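Local coordinates for protein DNA polymerase III subunit delta (Bacillus subtilis, PDB 3ZH9) that probably acts, as part of the clamp loader, as the wrench that opens the beta sliding clamp so that it can be loaded onto primed DNA, at residues A[16-21]-A[112-117]; A[27-32]-A[116-121]; A[53-58]-A[80-85]. All coordinates share one frame; numbering follows the deposited sequence.

All three contacts lie in the N-terminal domain, on a five-stranded parallel sheet ordered 49-53, 76-81, 113-119, 17-21, 139-142. Interaction 1 pairs strands 17-21 and 113-119; interaction 2 lays helix 25-39 over the later part of strand 113-119, its centre about 10 Å from that of interaction 1, and shares Val116 and Leu117 with it. Interaction 3, centred about 14 Å from interaction 1 and about 13 Å from interaction 2, joins residues 53-58 and 80-85 at the far edge; both its segments fall, along the chain, between those of the other two. Val80, bonded through its backbone N to Val116 O, ties it to them, joining the three into one sheet-based unit.

Interaction 1: A[16-21]-A[112-117]; sequences PVYCLY and YTVFVL
Tyr18 is bracketed by Phe115 and Leu117 and bonds to both through its backbone. Its N donates to Phe115 O at 2.8 Å, and its O accepts from Leu117 N at 2.9 Å. Leu20 N carries the ladder on to Leu117 O at 2.8 Å, almost in line with the C=O bond. Val17, Tyr18 and Cys19 thus pair in parallel with Phe115, Val116 and Leu117, and the CA-H groups of Val17 and Cys19 add weak contacts to Phe115 O and Leu117 O.

Among side-chain pairs the closest is the Tyr18 ring with Val114. With CG beside the backbone N (chi1 -66°), the ring leans back toward the start of its strand, and Val114 CG1 sits at its edge, 3.8 Å from CE1. Val116 CG1 approaches the same ring obliquely, while Phe139 lies nearly parallel to it and the hydroxyl bonds to His15 N. Strand 113-119 is the middle strand of the 2-3-4-1-5 parallel sheet and 17-21 its neighbour; this is the strand order of AAA+ domains, in keeping with the P-loop NTPase clan of this region.

Val17, Cys19, Phe115 and Leu117 occupy the other face, where Cys19 SG reaches Leu117 CB more loosely, at 4.3 Å, and the Phe115 ring extends away toward Tyr105 and Val80.

The partly exposed Pro16 marks the wetter end. Its O accepts from Phe115 N at 2.7 Å, the donor standing 36° out of the carbonyl plane. A water lies between the strand starts, within hydrogen-bonding distance of Pro16 O (2.7 Å) and Thr113 O (2.8 Å).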
# COMPACT_ATOMS: atom_id res chain seq x y z
N PRO A 16 11.85 -23.65 2.72
CA PRO A 16 11.48 -23.86 4.13
C PRO A 16 11.40 -22.56 4.93
O PRO A 16 10.68 -22.52 5.91
CB PRO A 16 12.60 -24.76 4.67
CG PRO A 16 13.21 -25.41 3.44
CD PRO A 16 13.10 -24.34 2.36
N VAL A 17 12.13 -21.52 4.51
CA VAL A 17 12.17 -20.26 5.27
C VAL A 17 12.10 -19.04 4.34
O VAL A 17 12.91 -18.91 3.39
CB VAL A 17 13.44 -20.15 6.16
CG1 VAL A 17 13.41 -18.87 6.98
CG2 VAL A 17 13.61 -21.35 7.07
N TYR A 18 11.14 -18.16 4.59
CA TYR A 18 11.05 -16.86 3.90
C TYR A 18 11.11 -15.73 4.90
O TYR A 18 10.64 -15.86 6.04
CB TYR A 18 9.75 -16.70 3.12
CG TYR A 18 9.59 -17.63 1.95
CD1 TYR A 18 9.19 -18.95 2.15
CD2 TYR A 18 9.86 -17.20 0.66
CE1 TYR A 18 9.03 -19.81 1.09
CE2 TYR A 18 9.73 -18.06 -0.42
CZ TYR A 18 9.29 -19.36 -0.19
OH TYR A 18 9.14 -20.23 -1.24
N CYS A 19 11.67 -14.61 4.46
CA CYS A 19 11.58 -13.39 5.21
C CYS A 19 11.06 -12.31 4.27
O CYS A 19 11.76 -11.86 3.34
CB CYS A 19 12.93 -12.99 5.82
SG CYS A 19 12.81 -11.46 6.81
N LEU A 20 9.82 -11.92 4.51
CA LEU A 20 9.15 -10.93 3.68
C LEU A 20 9.18 -9.62 4.46
O LEU A 20 8.67 -9.54 5.59
CB LEU A 20 7.71 -11.35 3.38
CG LEU A 20 7.45 -12.83 3.06
CD1 LEU A 20 5.96 -13.11 2.77
CD2 LEU A 20 8.30 -13.32 1.91
N TYR A 21 9.79 -8.59 3.89
CA TYR A 21 9.92 -7.32 4.60
C TYR A 21 9.66 -6.13 3.68
O TYR A 21 9.48 -6.29 2.47
CB TYR A 21 11.29 -7.21 5.28
CG TYR A 21 12.43 -6.99 4.31
CD1 TYR A 21 12.98 -8.05 3.61
CD2 TYR A 21 12.96 -5.72 4.10
CE1 TYR A 21 14.03 -7.85 2.70
CE2 TYR A 21 14.01 -5.50 3.20
CZ TYR A 21 14.53 -6.58 2.51
OH TYR A 21 15.56 -6.39 1.62
N TYR A 112 9.49 -30.19 6.35
CA TYR A 112 8.07 -30.34 6.05
C TYR A 112 7.27 -29.07 6.38
O TYR A 112 6.06 -29.02 6.19
CB TYR A 112 7.52 -31.51 6.85
CG TYR A 112 8.07 -31.57 8.27
CD1 TYR A 112 7.56 -30.74 9.27
CD2 TYR A 112 9.10 -32.44 8.60
CE1 TYR A 112 8.07 -30.80 10.57
CE2 TYR A 112 9.61 -32.52 9.89
CZ TYR A 112 9.10 -31.70 10.87
OH TYR A 112 9.62 -31.79 12.15
N THR A 113 7.97 -28.06 6.87
CA THR A 113 7.36 -26.79 7.24
C THR A 113 7.83 -25.67 6.32
O THR A 113 9.01 -25.59 5.97
CB THR A 113 7.73 -26.42 8.71
OG1 THR A 113 7.07 -27.30 9.61
CG2 THR A 113 7.34 -24.98 9.03
N VAL A 114 6.90 -24.82 5.91
CA VAL A 114 7.26 -23.53 5.33
C VAL A 114 7.07 -22.44 6.40
O VAL A 114 5.94 -22.18 6.86
CB VAL A 114 6.42 -23.21 4.07
CG1 VAL A 114 6.81 -21.82 3.50
CG2 VAL A 114 6.59 -24.34 3.03
N PHE A 115 8.18 -21.83 6.79
CA PHE A 115 8.21 -20.84 7.87
C PHE A 115 8.39 -19.44 7.27
O PHE A 115 9.41 -19.16 6.62
CB PHE A 115 9.40 -21.17 8.78
CG PHE A 115 9.43 -20.41 10.08
CD1 PHE A 115 10.05 -19.16 10.15
CD2 PHE A 115 8.86 -20.95 11.24
CE1 PHE A 115 10.08 -18.46 11.36
CE2 PHE A 115 8.90 -20.26 12.43
CZ PHE A 115 9.51 -19.01 12.50
N VAL A 116 7.40 -18.57 7.47
CA VAL A 116 7.47 -17.22 6.92
C VAL A 116 7.52 -16.14 8.00
O VAL A 116 6.62 -16.02 8.84
CB VAL A 116 6.30 -16.94 5.95
CG1 VAL A 116 6.08 -18.13 5.02
CG2 VAL A 116 5.04 -16.70 6.72
N LEU A 117 8.60 -15.38 8.01
CA LEU A 117 8.68 -14.16 8.80
C LEU A 117 8.10 -13.02 7.99
O LEU A 117 8.58 -12.72 6.89
CB LEU A 117 10.13 -13.83 9.13
CG LEU A 117 10.67 -14.53 10.36
CD1 LEU A 117 12.18 -14.38 10.42
CD2 LEU A 117 10.00 -13.92 11.60
O HOH W 1 10.89 -24.45 7.78

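Interaction 2: A[27-32]-A[116-121]; sequences LLQETV and VLLAPY
Leu118 presses a single methyl into Leu28: its CD1 lies 3.5 Å from Leu28 CB, tighter than ordinary van der Waals contact, and 3.6 Å from Leu28 CD1, with Leu28 CG and CD2 also close by. Most of the apolar contacts fan out from Leu118. Its CG stands opposite the backbone N (chi1 -171°), and the two branches divide the helix between them: CD1 serves Leu28, while CD2 turns to Val32 CG2 at 3.9 Å, the two side chains meeting at about a right angle. Further along, Leu28 CD1 reaches Pro120 CA at 4.0 Å, just past the end of the strand. Leu20 of the adjoining strand touches Leu28, Val32 and Leu118 alike, filling in the same helix-sheet layer.

Polar groups are marginal here. The exposed Gln29 begins by pointing away, yet its amide end returns to lie alongside Leu118, NE2 to CD2 4.2 Å.

No hydrogen bond crosses the contact. Within the helix, Thr31 OG1 donates to Leu27 O at 2.8 Å, on the opposite face of that carbonyl from Thr31 N, and Trp6 NE1 of helix 2-10 also bonds to the hydroxyl. Beyond the strand, Tyr121 N bonds to Ala119 O at 2.7 Å, closing an inverse gamma turn centred on Pro120.

Helix 25-39 follows strand 17-21 and covers the sheet over strands 17-21 and 113-119, the helix-over-sheet layering of an alpha/beta domain; its residues 27-32 run nearly antiparallel to residues 116-119 (166°). With each backbone bonded within its own helix or sheet, shape fit between branched aliphatic side chains holds the two together.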
# COMPACT_ATOMS: atom_id res chain seq x y z
N LEU A 27 1.59 -6.03 -0.82
CA LEU A 27 2.40 -7.06 -1.45
C LEU A 27 2.84 -8.14 -0.47
O LEU A 27 2.98 -9.31 -0.84
CB LEU A 27 3.61 -6.43 -2.13
CG LEU A 27 3.25 -5.53 -3.31
CD1 LEU A 27 4.50 -4.91 -3.93
CD2 LEU A 27 2.48 -6.32 -4.34
N LEU A 28 3.08 -7.76 0.77
CA LEU A 28 3.36 -8.76 1.79
C LEU A 28 2.14 -9.67 1.90
O LEU A 28 2.25 -10.89 1.86
CB LEU A 28 3.70 -8.10 3.13
CG LEU A 28 4.98 -7.27 3.07
CD1 LEU A 28 5.34 -6.68 4.42
CD2 LEU A 28 6.14 -8.10 2.52
N GLN A 29 0.96 -9.05 1.97
CA GLN A 29 -0.28 -9.79 2.13
C GLN A 29 -0.52 -10.68 0.95
O GLN A 29 -0.87 -11.84 1.10
CB GLN A 29 -1.48 -8.85 2.30
CG GLN A 29 -1.45 -8.00 3.56
CD GLN A 29 -1.08 -8.80 4.80
OE1 GLN A 29 -1.37 -10.00 4.89
NE2 GLN A 29 -0.43 -8.15 5.75
N GLU A 30 -0.33 -10.14 -0.25
CA GLU A 30 -0.61 -10.91 -1.46
C GLU A 30 0.33 -12.13 -1.56
O GLU A 30 -0.08 -13.21 -1.97
CB GLU A 30 -0.49 -10.00 -2.68
CG GLU A 30 -0.54 -10.74 -3.99
CD GLU A 30 -1.88 -11.42 -4.22
OE1 GLU A 30 -2.85 -11.07 -3.51
OE2 GLU A 30 -1.97 -12.30 -5.11
N THR A 31 1.58 -11.95 -1.14
CA THR A 31 2.59 -13.01 -1.21
C THR A 31 2.31 -14.11 -0.20
O THR A 31 2.40 -15.30 -0.51
CB THR A 31 4.01 -12.42 -0.99
OG1 THR A 31 4.28 -11.44 -2.01
CG2 THR A 31 5.08 -13.52 -1.03
N VAL A 32 1.99 -13.71 1.03
CA VAL A 32 1.60 -14.66 2.06
C VAL A 32 0.42 -15.49 1.58
O VAL A 32 0.35 -16.70 1.80
CB VAL A 32 1.23 -13.93 3.37
CG1 VAL A 32 0.38 -14.81 4.27
CG2 VAL A 32 2.48 -13.46 4.09
N VAL A 116 7.40 -18.57 7.47
CA VAL A 116 7.47 -17.22 6.92
C VAL A 116 7.52 -16.14 8.00
O VAL A 116 6.62 -16.02 8.84
CB VAL A 116 6.30 -16.94 5.95
CG1 VAL A 116 6.08 -18.13 5.02
CG2 VAL A 116 5.04 -16.70 6.72
N LEU A 117 8.60 -15.38 8.01
CA LEU A 117 8.68 -14.16 8.80
C LEU A 117 8.10 -13.02 7.99
O LEU A 117 8.58 -12.72 6.89
CB LEU A 117 10.13 -13.83 9.13
CG LEU A 117 10.67 -14.53 10.36
CD1 LEU A 117 12.18 -14.38 10.42
CD2 LEU A 117 10.00 -13.92 11.60
N LEU A 118 7.08 -12.37 8.53
CA LEU A 118 6.50 -11.19 7.91
C LEU A 118 6.91 -9.98 8.75
O LEU A 118 6.45 -9.81 9.88
CB LEU A 118 4.99 -11.34 7.82
CG LEU A 118 4.25 -10.29 7.01
CD1 LEU A 118 4.93 -10.08 5.68
CD2 LEU A 118 2.79 -10.69 6.83
N ALA A 119 7.82 -9.17 8.21
CA ALA A 119 8.44 -8.08 8.95
C ALA A 119 8.22 -6.76 8.23
O ALA A 119 9.03 -6.37 7.41
CB ALA A 119 9.92 -8.34 9.13
N PRO A 120 7.13 -6.06 8.56
CA PRO A 120 6.68 -4.90 7.80
C PRO A 120 7.49 -3.64 8.09
O PRO A 120 6.91 -2.61 8.40
CB PRO A 120 5.25 -4.70 8.31
CG PRO A 120 5.33 -5.14 9.75
CD PRO A 120 6.25 -6.34 9.72
N TYR A 121 8.82 -3.73 8.01
CA TYR A 121 9.69 -2.61 8.30
C TYR A 121 10.48 -2.30 7.05
O TYR A 121 10.66 -3.17 6.20
CB TYR A 121 10.66 -2.99 9.43
CG TYR A 121 10.02 -3.76 10.57
CD1 TYR A 121 9.03 -3.18 11.35
CD2 TYR A 121 10.43 -5.05 10.87
CE1 TYR A 121 8.45 -3.87 12.40
CE2 TYR A 121 9.86 -5.75 11.92
CZ TYR A 121 8.87 -5.16 12.67
OH TYR A 121 8.31 -5.87 13.71

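Interaction 3: A[53-58]-A[80-85]; sequences DLEEDP and VKNPYF
Leu54 plugs the contact, its CD1 lying 3.5 Å from Val80 CG1, a tighter than usual pair, and equally 3.5 Å from Phe85 CZ. It meets the Phe85 ring at the edge. Pro83 CB, at 4.2 Å from Leu54 CD1, closes another side, and Pro83 CA lies over one face of the Phe85 ring, toward its rim.

Around this centre the main chains are joined by Leu54 N, which donates almost straight (171°) to Lys81 O at 2.9 Å. Leu54 O lies beside the edge of the Tyr84 ring, 3.3 Å from CE2, its C=O not aimed at the ring, and also accepts from His97 NE2. Tyr84 is held at its far end by a hydroxyl bond to Ile95 O. Glu55 bends at chi2 (-78°) and brings its carboxylate obliquely to the tyrosine, the two planes 25° apart.

At the polar edge, Asp53 and Asp57 brace the loop from within. Asp53 OD1 accepts from Glu55 N at 2.9 Å, the donor coming from above the carboxylate plane, and Asp57 OD2 takes Asp53 N at 2.8 Å, while Asp53 O receives both Glu56 N and Asp57 N.

The carboxylate bond to Glu55 N makes an Asx turn at the exit of edge strand 49-53. Together with Pro58 as N-cap of helix 59-66, it opens the beta-alpha-beta connection leading to the parallel neighbour strand 76-81.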
# COMPACT_ATOMS: atom_id res chain seq x y z
N ASP A 53 1.72 -13.54 16.11
CA ASP A 53 2.10 -12.12 16.09
C ASP A 53 3.05 -11.88 17.26
O ASP A 53 2.65 -11.97 18.42
CB ASP A 53 0.84 -11.24 16.19
CG ASP A 53 1.14 -9.76 16.06
OD1 ASP A 53 2.30 -9.34 16.29
OD2 ASP A 53 0.20 -9.00 15.73
N LEU A 54 4.31 -11.60 16.97
CA LEU A 54 5.31 -11.48 18.02
C LEU A 54 5.11 -10.25 18.92
O LEU A 54 5.84 -10.07 19.89
CB LEU A 54 6.72 -11.50 17.42
CG LEU A 54 7.07 -12.81 16.71
CD1 LEU A 54 8.53 -12.79 16.24
CD2 LEU A 54 6.80 -14.01 17.64
N GLU A 55 4.13 -9.42 18.59
CA GLU A 55 3.74 -8.34 19.48
C GLU A 55 3.13 -8.90 20.76
O GLU A 55 3.17 -8.27 21.81
CB GLU A 55 2.73 -7.41 18.81
CG GLU A 55 3.23 -6.74 17.54
CD GLU A 55 4.16 -5.56 17.81
OE1 GLU A 55 4.68 -5.45 18.94
OE2 GLU A 55 4.36 -4.76 16.88
N GLU A 56 2.42 -10.02 20.61
CA GLU A 56 1.70 -10.64 21.71
C GLU A 56 1.91 -12.14 21.95
O GLU A 56 1.47 -12.66 22.97
CB GLU A 56 0.21 -10.42 21.51
CG GLU A 56 -0.32 -11.15 20.32
CD GLU A 56 -1.71 -10.72 19.97
OE1 GLU A 56 -2.17 -9.73 20.55
OE2 GLU A 56 -2.34 -11.36 19.11
N ASP A 57 2.55 -12.83 21.02
CA ASP A 57 2.69 -14.29 21.09
C ASP A 57 4.14 -14.68 21.29
O ASP A 57 5.05 -13.97 20.85
CB ASP A 57 2.17 -14.95 19.82
CG ASP A 57 0.73 -14.60 19.53
OD1 ASP A 57 -0.01 -14.31 20.49
OD2 ASP A 57 0.34 -14.63 18.34
N PRO A 58 4.37 -15.83 21.96
CA PRO A 58 5.72 -16.35 22.21
C PRO A 58 6.35 -16.98 20.97
O PRO A 58 5.72 -17.75 20.25
CB PRO A 58 5.49 -17.40 23.29
CG PRO A 58 4.08 -17.85 23.10
CD PRO A 58 3.33 -16.64 22.62
N VAL A 80 4.85 -15.96 11.08
CA VAL A 80 5.30 -15.24 12.26
C VAL A 80 5.43 -13.76 11.94
O VAL A 80 6.38 -13.34 11.27
CB VAL A 80 6.66 -15.78 12.75
CG1 VAL A 80 7.14 -15.01 13.94
CG2 VAL A 80 6.54 -17.24 13.09
N LYS A 81 4.46 -12.97 12.41
CA LYS A 81 4.45 -11.54 12.12
C LYS A 81 5.21 -10.70 13.14
O LYS A 81 5.29 -11.05 14.33
CB LYS A 81 3.01 -11.02 12.04
CG LYS A 81 2.13 -11.71 11.01
CD LYS A 81 0.71 -11.17 11.10
CE LYS A 81 -0.23 -11.90 10.16
NZ LYS A 81 -1.65 -11.62 10.52
N ASN A 82 5.77 -9.58 12.67
CA ASN A 82 6.32 -8.51 13.51
C ASN A 82 7.54 -8.85 14.38
O ASN A 82 7.50 -8.67 15.60
CB ASN A 82 5.24 -7.91 14.41
CG ASN A 82 4.04 -7.41 13.63
OD1 ASN A 82 2.90 -7.54 14.08
ND2 ASN A 82 4.29 -6.85 12.46
N PRO A 83 8.62 -9.33 13.74
CA PRO A 83 9.89 -9.50 14.46
C PRO A 83 10.59 -8.16 14.64
O PRO A 83 11.61 -7.91 13.98
CB PRO A 83 10.69 -10.43 13.53
CG PRO A 83 10.13 -10.17 12.18
CD PRO A 83 8.67 -9.87 12.37
N TYR A 84 10.06 -7.32 15.52
CA TYR A 84 10.57 -5.97 15.75
C TYR A 84 12.02 -5.97 16.19
O TYR A 84 12.74 -4.99 15.99
CB TYR A 84 9.71 -5.22 16.78
CG TYR A 84 9.36 -6.03 18.01
CD1 TYR A 84 10.24 -6.11 19.09
CD2 TYR A 84 8.16 -6.74 18.08
CE1 TYR A 84 9.92 -6.88 20.21
CE2 TYR A 84 7.84 -7.51 19.19
CZ TYR A 84 8.72 -7.57 20.25
OH TYR A 84 8.39 -8.33 21.35
N PHE A 85 12.45 -7.06 16.80
CA PHE A 85 13.83 -7.19 17.24
C PHE A 85 14.81 -7.31 16.06
O PHE A 85 16.02 -7.36 16.27
CB PHE A 85 13.97 -8.40 18.17
CG PHE A 85 13.26 -9.63 17.67
CD1 PHE A 85 13.82 -10.41 16.68
CD2 PHE A 85 12.01 -9.97 18.17
CE1 PHE A 85 13.15 -11.53 16.20
CE2 PHE A 85 11.35 -11.08 17.70
CZ PHE A 85 11.92 -11.87 16.72